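Local coordinates for protein inactive glucansucrase (Lactobacillus reuteri, PDB 5JBD) that is an inactive glucansucrase of glycosyl hydrolase family 70, built round a TIM-type barrel, at residues 52-57 / 785-790; 495-500 / 513-518; 654-659 / 688-693. All coordinates share one frame; numbering follows the deposited sequence.

Overall arrangement
The three contacts lie strung out along an elongated chain. Interaction 1 joins a loop near the N-terminus to strand 784-791, an outermost strand of a six-stranded antiparallel sheet. Interactions 2 and 3 both fall, in sequence, within the long loop that interaction 1 closes. Interaction 3 sits nearest the middle, between neighbouring strands 652-654 and 688-691 of the parallel barrel sheet. Interaction 2 comes before it and joins the end of helix 483-496 to another antiparallel sheet. Centre to centre, interactions 1 and 2 are about 63 Å apart, and interaction 3 is about 37 Å and 29 Å from them. Each contact thus belongs to a different sheet, and interaction 1 ties early chain to late.

Interaction 1: 52-57 / 785-790; sequences YLSYTD and IYFAYT
Tyr52 and Ser54 meet Ile785 and Phe787 through carbon atoms, and Leu53 gives its carbonyl O to the edge of the Phe787 ring. No hydrogen bond crosses between the two segments. The first group of contacts involves the Tyr52 ring. Ile785 CD1 lies over one face of it, offset toward the rim, in a CH-pi contact 3.9 Å from the ring centroid. The methyl is 24° off the ring normal. It is closest to the CE1 and CZ side of the ring. CD1 is the Ile785 atom in contact. The two side chains cross at about a right angle.

The second group surrounds the Phe787 ring. Tyr52 CB comes up at its edge, 3.8 Å from Phe787 CE1. Leu53 O also lies near the ring plane, 3.5 Å from Phe787 CZ. Ser54 CB approaches obliquely, 3.7 Å from Phe787 CE2. Phe787 CG is anti to its own carbonyl carbon (chi1 -59°), and CE1, CZ and CE2 of the ring reach Tyr52 CB, Leu53 O and Ser54 CB.

The contact lays a loop against strand 784-791, an outermost strand of an antiparallel sheet. Strand 758-767 is its neighbour in that sheet, and its Ala761 touches both Tyr52 and Ile785. Phe787 is the centre of an inverse gamma turn within its strand.

The polar contacts are local or lie outside the pair. Tyr52 OH is hydrogen-bonded to Asn208 O, which holds the far end of the ring. The loop then bends through a type I beta turn from Ser54 to Asp57. That turn is closed by Asp57 N donating to Ser54 O at 3.0 Å.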
loop_
_atom_site.group_PDB
_atom_site.type_symbol
_atom_site.label_atom_id
_atom_site.label_comp_id
_atom_site.label_asym_id
_atom_site.label_seq_id
_atom_site.Cartn_x
_atom_site.Cartn_y
_atom_site.Cartn_z
ATOM N N TYR A 52 -0.996 -23.632 23.686
ATOM C CA TYR A 52 -0.927 -24.643 22.627
ATOM C C TYR A 52 0.526 -24.921 22.264
ATOM O O TYR A 52 1.393 -24.079 22.489
ATOM C CB TYR A 52 -1.754 -24.183 21.400
ATOM C CG TYR A 52 -3.198 -23.975 21.787
ATOM C CD1 TYR A 52 -4.071 -25.064 21.882
ATOM C CD2 TYR A 52 -3.670 -22.714 22.157
ATOM C CE1 TYR A 52 -5.379 -24.899 22.296
ATOM C CE2 TYR A 52 -4.983 -22.536 22.571
ATOM C CZ TYR A 52 -5.835 -23.631 22.635
ATOM O OH TYR A 52 -7.131 -23.466 23.045
ATOM N N LEU A 53 0.770 -26.095 21.691
ATOM C CA LEU A 53 2.115 -26.510 21.269
ATOM C C LEU A 53 2.260 -26.469 19.749
ATOM O O LEU A 53 1.315 -26.785 19.031
ATOM C CB LEU A 53 2.408 -27.933 21.749
ATOM C CG LEU A 53 2.473 -28.212 23.259
ATOM C CD1 LEU A 53 3.154 -29.552 23.490
ATOM C CD2 LEU A 53 3.108 -27.119 24.107
ATOM N N SER A 54 3.459 -26.112 19.283
ATOM C CA SER A 54 3.819 -26.151 17.874
ATOM C C SER A 54 4.847 -27.244 17.615
ATOM O O SER A 54 5.828 -27.344 18.346
ATOM C CB SER A 54 4.401 -24.799 17.447
ATOM O OG SER A 54 4.935 -24.879 16.139
ATOM N N TYR A 55 4.674 -28.026 16.549
ATOM C CA TYR A 55 5.647 -29.067 16.196
ATOM C C TYR A 55 7.060 -28.544 15.948
ATOM O O TYR A 55 8.011 -29.266 16.164
ATOM C CB TYR A 55 5.194 -29.903 14.994
ATOM C CG TYR A 55 4.096 -30.872 15.338
ATOM C CD1 TYR A 55 4.358 -32.008 16.117
ATOM C CD2 TYR A 55 2.785 -30.658 14.894
ATOM C CE1 TYR A 55 3.349 -32.897 16.449
ATOM C CE2 TYR A 55 1.770 -31.548 15.216
ATOM C CZ TYR A 55 2.055 -32.659 15.989
ATOM O OH TYR A 55 1.053 -33.524 16.322
ATOM N N THR A 56 7.201 -27.304 15.503
ATOM C CA THR A 56 8.521 -26.717 15.243
ATOM C C THR A 56 9.138 -26.013 16.458
ATOM O O THR A 56 10.229 -25.470 16.355
ATOM C CB THR A 56 8.465 -25.739 14.036
ATOM O OG1 THR A 56 7.421 -24.774 14.237
ATOM C CG2 THR A 56 8.197 -26.520 12.767
ATOM N N ASP A 57 8.448 -26.026 17.599
ATOM C CA ASP A 57 8.990 -25.481 18.843
ATOM C C ASP A 57 9.854 -26.513 19.572
ATOM O O ASP A 57 9.980 -27.660 19.156
ATOM C CB ASP A 57 7.862 -24.946 19.753
ATOM C CG ASP A 57 7.508 -23.489 19.476
ATOM O OD1 ASP A 57 8.179 -22.822 18.652
ATOM O OD2 ASP A 57 6.519 -23.015 20.064
ATOM N N ILE A 785 -6.989 -23.809 14.691
ATOM C CA ILE A 785 -6.012 -23.019 15.429
ATOM C C ILE A 785 -4.750 -22.862 14.575
ATOM O O ILE A 785 -4.210 -23.844 14.080
ATOM C CB ILE A 785 -5.730 -23.609 16.835
ATOM C CG1 ILE A 785 -7.022 -23.540 17.663
ATOM C CG2 ILE A 785 -4.597 -22.838 17.504
ATOM C CD1 ILE A 785 -6.916 -23.926 19.111
ATOM N N TYR A 786 -4.289 -21.616 14.462
ATOM C CA TYR A 786 -3.209 -21.194 13.575
ATOM C C TYR A 786 -2.343 -20.204 14.348
ATOM O O TYR A 786 -2.873 -19.323 15.045
ATOM C CB TYR A 786 -3.859 -20.488 12.366
ATOM C CG TYR A 786 -2.954 -19.976 11.243
ATOM C CD1 TYR A 786 -2.166 -20.846 10.491
ATOM C CD2 TYR A 786 -2.945 -18.617 10.884
ATOM C CE1 TYR A 786 -1.372 -20.377 9.440
ATOM C CE2 TYR A 786 -2.156 -18.140 9.831
ATOM C CZ TYR A 786 -1.376 -19.016 9.104
ATOM O OH TYR A 786 -0.582 -18.555 8.061
ATOM N N PHE A 787 -1.022 -20.339 14.239
ATOM C CA PHE A 787 -0.101 -19.523 15.030
ATOM C C PHE A 787 0.381 -18.288 14.264
ATOM O O PHE A 787 1.567 -18.119 13.982
ATOM C CB PHE A 787 1.076 -20.376 15.528
ATOM C CG PHE A 787 0.670 -21.559 16.371
ATOM C CD1 PHE A 787 -0.243 -21.419 17.420
ATOM C CD2 PHE A 787 1.236 -22.807 16.157
ATOM C CE1 PHE A 787 -0.601 -22.505 18.209
ATOM C CE2 PHE A 787 0.893 -23.894 16.951
ATOM C CZ PHE A 787 -0.029 -23.743 17.979
ATOM N N ALA A 788 -0.563 -17.402 13.953
ATOM C CA ALA A 788 -0.272 -16.208 13.159
ATOM C C ALA A 788 0.570 -15.249 13.956
ATOM O O ALA A 788 0.426 -15.164 15.184
ATOM C CB ALA A 788 -1.568 -15.519 12.744
ATOM N N TYR A 789 1.452 -14.537 13.264
ATOM C CA TYR A 789 2.112 -13.358 13.825
ATOM C C TYR A 789 1.084 -12.228 13.850
ATOM O O TYR A 789 0.615 -11.806 12.797
ATOM C CB TYR A 789 3.343 -12.981 13.000
ATOM C CG TYR A 789 4.471 -13.971 13.180
ATOM C CD1 TYR A 789 4.534 -15.137 12.422
ATOM C CD2 TYR A 789 5.441 -13.774 14.153
ATOM C CE1 TYR A 789 5.558 -16.059 12.607
ATOM C CE2 TYR A 789 6.480 -14.687 14.343
ATOM C CZ TYR A 789 6.526 -15.829 13.571
ATOM O OH TYR A 789 7.534 -16.737 13.758
ATOM N N THR A 790 0.700 -11.801 15.051
ATOM C CA THR A 790 -0.346 -10.791 15.254
ATOM C C THR A 790 -0.017 -9.672 16.251
ATOM O O THR A 790 -0.749 -8.677 16.321
ATOM C CB THR A 790 -1.601 -11.440 15.846
ATOM O OG1 THR A 790 -1.281 -11.928 17.147
ATOM C CG2 THR A 790 -2.112 -12.582 14.990
#

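Interaction 2: 495-500 / 513-518; sequences QFVSGG and SVRYGK
Arg515 grips Gly499 O side-on with two nitrogens. Its NH2 donates to Gly499 O at 2.7 Å, in the carbonyl plane and on a lone pair. Its NE reaches Gly499 O at 3.0 Å from above that plane. The oxygen lies in the guanidinium plane, 6° out of it for each bond. NE also makes a weak bond to Gly500 O.

Two backbone bonds flank this grip. Gly517 N donates to Ser498 O at 2.8 Å. Tyr516 N donates to Gly500 O at 3.1 Å. Gly499 CA makes a CA-H...O contact with Gly517 O at 3.0 Å. Gly499, with its positive phi, lets its CA come this close. Gly517 likewise has backbone angles that call for glycine.

Further out, Val497 CG1 lies 3.2 Å from Arg515 NH1, and Ser498 OG packs against CA and CB of Lys518. The Arg515 chain bends at chi2 and chi3 (-62° and -63°), which brings the edge carrying NE and NH2 to Gly499 O, with Ser498 N over one face. Arg515 NH1 bonds to Ser455 O. Tyr516 OH bonds to Thr502 OG1.

Helix 483-496 ends just before Val497. Residues 497-500 then run nearly perpendicular to 514-518 and lead into strand 501-505. Strands 501-505 and 510-515 form a beta hairpin, whose open end these bonds join to the end of the helix.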
loop_
_atom_site.group_PDB
_atom_site.type_symbol
_atom_site.label_atom_id
_atom_site.label_comp_id
_atom_site.label_asym_id
_atom_site.label_seq_id
_atom_site.Cartn_x
_atom_site.Cartn_y
_atom_site.Cartn_z
ATOM N N GLN A 495 0.572 30.112 -14.101
ATOM C CA GLN A 495 0.434 31.406 -14.764
ATOM C C GLN A 495 -0.873 31.595 -15.538
ATOM O O GLN A 495 -1.355 32.723 -15.644
ATOM C CB GLN A 495 1.608 31.654 -15.729
ATOM C CG GLN A 495 2.993 31.675 -15.104
ATOM C CD GLN A 495 4.060 31.944 -16.152
ATOM O OE1 GLN A 495 4.201 31.198 -17.117
ATOM N NE2 GLN A 495 4.783 33.030 -15.987
ATOM N N PHE A 496 -1.420 30.516 -16.103
ATOM C CA PHE A 496 -2.430 30.649 -17.149
ATOM C C PHE A 496 -3.745 29.893 -16.979
ATOM O O PHE A 496 -4.756 30.346 -17.506
ATOM C CB PHE A 496 -1.810 30.264 -18.506
ATOM C CG PHE A 496 -0.672 31.153 -18.938
ATOM C CD1 PHE A 496 -0.898 32.494 -19.256
ATOM C CD2 PHE A 496 0.612 30.641 -19.073
ATOM C CE1 PHE A 496 0.144 33.303 -19.667
ATOM C CE2 PHE A 496 1.664 31.461 -19.477
ATOM C CZ PHE A 496 1.431 32.787 -19.779
ATOM N N VAL A 497 -3.741 28.777 -16.256
ATOM C CA VAL A 497 -4.876 27.854 -16.273
ATOM C C VAL A 497 -5.968 28.279 -15.278
ATOM O O VAL A 497 -5.792 28.179 -14.062
ATOM C CB VAL A 497 -4.393 26.413 -16.047
ATOM C CG1 VAL A 497 -5.547 25.460 -15.809
ATOM C CG2 VAL A 497 -3.564 25.966 -17.235
ATOM N N SER A 498 -7.076 28.784 -15.827
ATOM C CA SER A 498 -8.254 29.179 -15.052
ATOM C C SER A 498 -9.420 29.395 -16.019
ATOM O O SER A 498 -9.209 29.421 -17.228
ATOM C CB SER A 498 -7.989 30.446 -14.228
ATOM O OG SER A 498 -9.046 30.735 -13.324
ATOM N N GLY A 499 -10.631 29.520 -15.478
ATOM C CA GLY A 499 -11.836 29.774 -16.275
ATOM C C GLY A 499 -12.521 28.523 -16.765
ATOM O O GLY A 499 -12.138 27.407 -16.394
ATOM N N GLY A 500 -13.555 28.723 -17.592
ATOM C CA GLY A 500 -14.294 27.634 -18.207
ATOM C C GLY A 500 -13.419 26.767 -19.084
ATOM O O GLY A 500 -12.315 27.154 -19.458
ATOM N N SER A 513 -8.358 21.311 -26.182
ATOM C CA SER A 513 -8.843 21.560 -24.822
ATOM C C SER A 513 -8.440 22.981 -24.469
ATOM O O SER A 513 -7.254 23.288 -24.428
ATOM C CB SER A 513 -8.235 20.572 -23.835
ATOM O OG SER A 513 -8.799 20.757 -22.552
ATOM N N VAL A 514 -9.444 23.840 -24.272
ATOM C CA VAL A 514 -9.244 25.272 -24.113
ATOM C C VAL A 514 -9.720 25.699 -22.731
ATOM O O VAL A 514 -10.832 25.328 -22.330
ATOM C CB VAL A 514 -10.017 26.069 -25.187
ATOM C CG1 VAL A 514 -10.005 27.565 -24.889
ATOM C CG2 VAL A 514 -9.398 25.821 -26.571
ATOM N N ARG A 515 -8.899 26.483 -22.036
ATOM C CA ARG A 515 -9.323 27.201 -20.830
ATOM C C ARG A 515 -9.445 28.683 -21.145
ATOM O O ARG A 515 -8.572 29.252 -21.802
ATOM C CB ARG A 515 -8.345 26.938 -19.673
ATOM C CG ARG A 515 -8.234 25.463 -19.263
ATOM C CD ARG A 515 -9.555 24.884 -18.753
ATOM N NE ARG A 515 -10.024 25.562 -17.540
ATOM C CZ ARG A 515 -9.557 25.353 -16.305
ATOM N NH1 ARG A 515 -8.591 24.469 -16.079
ATOM N NH2 ARG A 515 -10.064 26.047 -15.275
ATOM N N TYR A 516 -10.539 29.306 -20.715
ATOM C CA TYR A 516 -10.855 30.674 -21.169
ATOM C C TYR A 516 -10.181 31.779 -20.359
ATOM O O TYR A 516 -10.140 32.918 -20.819
ATOM C CB TYR A 516 -12.379 30.901 -21.229
ATOM C CG TYR A 516 -13.046 30.006 -22.242
ATOM C CD1 TYR A 516 -12.833 30.199 -23.608
ATOM C CD2 TYR A 516 -13.864 28.962 -21.854
ATOM C CE1 TYR A 516 -13.397 29.358 -24.559
ATOM C CE2 TYR A 516 -14.471 28.135 -22.802
ATOM C CZ TYR A 516 -14.227 28.338 -24.152
ATOM O OH TYR A 516 -14.808 27.525 -25.103
ATOM N N GLY A 517 -9.641 31.449 -19.181
ATOM C CA GLY A 517 -8.896 32.416 -18.364
ATOM C C GLY A 517 -9.608 32.776 -17.068
ATOM O O GLY A 517 -10.814 32.535 -16.907
ATOM N N LYS A 518 -8.857 33.362 -16.142
ATOM C CA LYS A 518 -9.401 33.722 -14.833
ATOM C C LYS A 518 -10.536 34.734 -15.003
ATOM O O LYS A 518 -10.379 35.735 -15.694
ATOM C CB LYS A 518 -8.318 34.286 -13.910
ATOM C CG LYS A 518 -8.794 34.378 -12.469
ATOM C CD LYS A 518 -7.783 35.016 -11.548
ATOM C CE LYS A 518 -8.386 35.161 -10.156
ATOM N NZ LYS A 518 -7.471 35.929 -9.289
#

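Interaction 3: 654-659 / 688-693; sequences EDFSLF and DFWMAP
Glu654 lies along Trp690, the two side chains pointing the same way. Glu654 CG sits over one face of the indole, 3.7 Å from the six-membered ring centroid. The carboxylate is nearly parallel to the ring, their planes 10° apart. An extended chain, with CG anti to the backbone N (chi1 180°), lays it there.

Just past the end of strand 688-691, the Ala692 methyl is the bump. It presses on one face of Phe656, 3.5 Å from Phe656 CD1. The Phe656 ring then turns its edge to the Trp690 five-membered ring in an offset edge-to-face pair, planes 83° apart, while Pro693 CD touches Phe656 CZ. Asp655 CB fits against Phe689 CE1 at 3.4 Å, and Asp655 OD2 meets Met691 CE.

Strands 652-654 and 688-691 are parallel neighbours in the barrel sheet, bridged at Glu654 and Trp690. Asp655 N donates to Trp690 O at 3.0 Å. Just beyond the bridge, Ala692 N gives a weak bond to Asp655 OD1.

Polar ends are buried here but have partners: His392 ND1 bonds to Glu654 OE2, and Trp690 NE1 to Asp747 OD2. These bonds are consistent with a fixed carboxylate lying flat over the indole, both polar ends being satisfied in a buried place.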
loop_
_atom_site.group_PDB
_atom_site.type_symbol
_atom_site.label_atom_id
_atom_site.label_comp_id
_atom_site.label_asym_id
_atom_site.label_seq_id
_atom_site.Cartn_x
_atom_site.Cartn_y
_atom_site.Cartn_z
ATOM N N GLU A 654 3.358 13.664 -5.660
ATOM C CA GLU A 654 3.689 12.402 -5.003
ATOM C C GLU A 654 5.212 12.347 -4.906
ATOM O O GLU A 654 5.885 12.324 -5.932
ATOM C CB GLU A 654 3.167 11.162 -5.772
ATOM C CG GLU A 654 3.543 9.862 -5.060
ATOM C CD GLU A 654 2.904 8.597 -5.612
ATOM O OE1 GLU A 654 2.360 8.590 -6.720
ATOM O OE2 GLU A 654 2.967 7.577 -4.902
ATOM N N ASP A 655 5.741 12.311 -3.689
ATOM C CA ASP A 655 7.190 12.521 -3.478
ATOM C C ASP A 655 8.076 11.274 -3.529
ATOM O O ASP A 655 9.279 11.376 -3.295
ATOM C CB ASP A 655 7.428 13.293 -2.168
ATOM C CG ASP A 655 7.589 12.403 -0.948
ATOM O OD1 ASP A 655 7.119 11.239 -0.931
ATOM O OD2 ASP A 655 8.207 12.906 0.024
ATOM N N PHE A 656 7.502 10.105 -3.800
ATOM C CA PHE A 656 8.260 8.863 -3.687
ATOM C C PHE A 656 7.918 7.848 -4.759
ATOM O O PHE A 656 6.903 7.979 -5.472
ATOM C CB PHE A 656 8.031 8.228 -2.312
ATOM C CG PHE A 656 6.679 7.580 -2.133
ATOM C CD1 PHE A 656 5.554 8.347 -1.869
ATOM C CD2 PHE A 656 6.540 6.193 -2.191
ATOM C CE1 PHE A 656 4.308 7.752 -1.691
ATOM C CE2 PHE A 656 5.299 5.594 -2.019
ATOM C CZ PHE A 656 4.180 6.376 -1.760
ATOM N N SER A 657 8.776 6.829 -4.831
ATOM C CA SER A 657 8.551 5.616 -5.615
ATOM C C SER A 657 8.800 4.414 -4.704
ATOM O O SER A 657 9.643 4.480 -3.808
ATOM C CB SER A 657 9.536 5.562 -6.803
ATOM O OG SER A 657 9.591 4.256 -7.390
ATOM N N LEU A 658 8.120 3.302 -4.967
ATOM C CA LEU A 658 8.441 2.042 -4.301
ATOM C C LEU A 658 9.886 1.583 -4.582
ATOM O O LEU A 658 10.492 0.902 -3.749
ATOM C CB LEU A 658 7.476 0.929 -4.745
ATOM C CG LEU A 658 5.983 1.119 -4.493
ATOM C CD1 LEU A 658 5.197 -0.096 -4.971
ATOM C CD2 LEU A 658 5.702 1.344 -3.016
ATOM N N PHE A 659 10.426 1.960 -5.738
ATOM C CA PHE A 659 11.751 1.516 -6.200
ATOM C C PHE A 659 12.854 2.518 -5.890
ATOM O O PHE A 659 13.972 2.418 -6.403
ATOM C CB PHE A 659 11.692 1.245 -7.700
ATOM C CG PHE A 659 10.638 0.251 -8.071
ATOM C CD1 PHE A 659 10.885 -1.113 -7.971
ATOM C CD2 PHE A 659 9.379 0.679 -8.499
ATOM C CE1 PHE A 659 9.910 -2.039 -8.298
ATOM C CE2 PHE A 659 8.396 -0.243 -8.832
ATOM C CZ PHE A 659 8.660 -1.605 -8.734
ATOM N N ASP A 688 0.605 21.243 -2.654
ATOM C CA ASP A 688 0.315 20.183 -1.701
ATOM C C ASP A 688 1.282 19.027 -1.914
ATOM O O ASP A 688 1.306 18.417 -2.988
ATOM C CB ASP A 688 -1.134 19.735 -1.874
ATOM C CG ASP A 688 -2.116 20.779 -1.359
ATOM O OD1 ASP A 688 -2.356 20.823 -0.126
ATOM O OD2 ASP A 688 -2.608 21.584 -2.196
ATOM N N PHE A 689 2.071 18.736 -0.884
ATOM C CA PHE A 689 3.196 17.785 -0.967
ATOM C C PHE A 689 2.796 16.487 -0.281
ATOM O O PHE A 689 2.644 16.446 0.951
ATOM C CB PHE A 689 4.433 18.424 -0.322
ATOM C CG PHE A 689 5.756 17.851 -0.788
ATOM C CD1 PHE A 689 6.357 16.817 -0.097
ATOM C CD2 PHE A 689 6.414 18.380 -1.896
ATOM C CE1 PHE A 689 7.574 16.297 -0.509
ATOM C CE2 PHE A 689 7.642 17.870 -2.313
ATOM C CZ PHE A 689 8.218 16.827 -1.619
ATOM N N TRP A 690 2.602 15.430 -1.072
ATOM C CA TRP A 690 2.250 14.109 -0.567
ATOM C C TRP A 690 3.548 13.383 -0.200
ATOM O O TRP A 690 4.370 13.036 -1.072
ATOM C CB TRP A 690 1.394 13.342 -1.590
ATOM C CG TRP A 690 1.221 11.861 -1.435
ATOM C CD1 TRP A 690 1.472 11.094 -0.332
ATOM C CD2 TRP A 690 0.758 10.957 -2.444
ATOM N NE1 TRP A 690 1.198 9.774 -0.589
ATOM C CE2 TRP A 690 0.762 9.656 -1.878
ATOM C CE3 TRP A 690 0.342 11.114 -3.770
ATOM C CZ2 TRP A 690 0.378 8.516 -2.604
ATOM C CZ3 TRP A 690 -0.048 9.987 -4.489
ATOM C CH2 TRP A 690 -0.039 8.708 -3.900
ATOM N N MET A 691 3.713 13.148 1.099
ATOM C CA MET A 691 4.875 12.435 1.634
ATOM C C MET A 691 4.573 10.954 1.823
ATOM O O MET A 691 3.478 10.569 2.241
ATOM C CB MET A 691 5.331 13.056 2.954
ATOM C CG MET A 691 5.671 14.529 2.808
ATOM S SD MET A 691 6.890 15.201 3.954
ATOM C CE MET A 691 8.337 14.356 3.324
ATOM N N ALA A 692 5.575 10.137 1.518
ATOM C CA ALA A 692 5.494 8.695 1.676
ATOM C C ALA A 692 5.069 8.308 3.086
ATOM O O ALA A 692 5.331 9.054 4.033
ATOM C CB ALA A 692 6.847 8.063 1.357
ATOM N N PRO A 693 4.428 7.136 3.236
ATOM C CA PRO A 693 4.169 6.662 4.591
ATOM C C PRO A 693 5.507 6.550 5.336
ATOM O O PRO A 693 6.426 5.866 4.876
ATOM C CB PRO A 693 3.544 5.274 4.366
ATOM C CG PRO A 693 4.060 4.849 3.033
ATOM C CD PRO A 693 4.075 6.113 2.235
#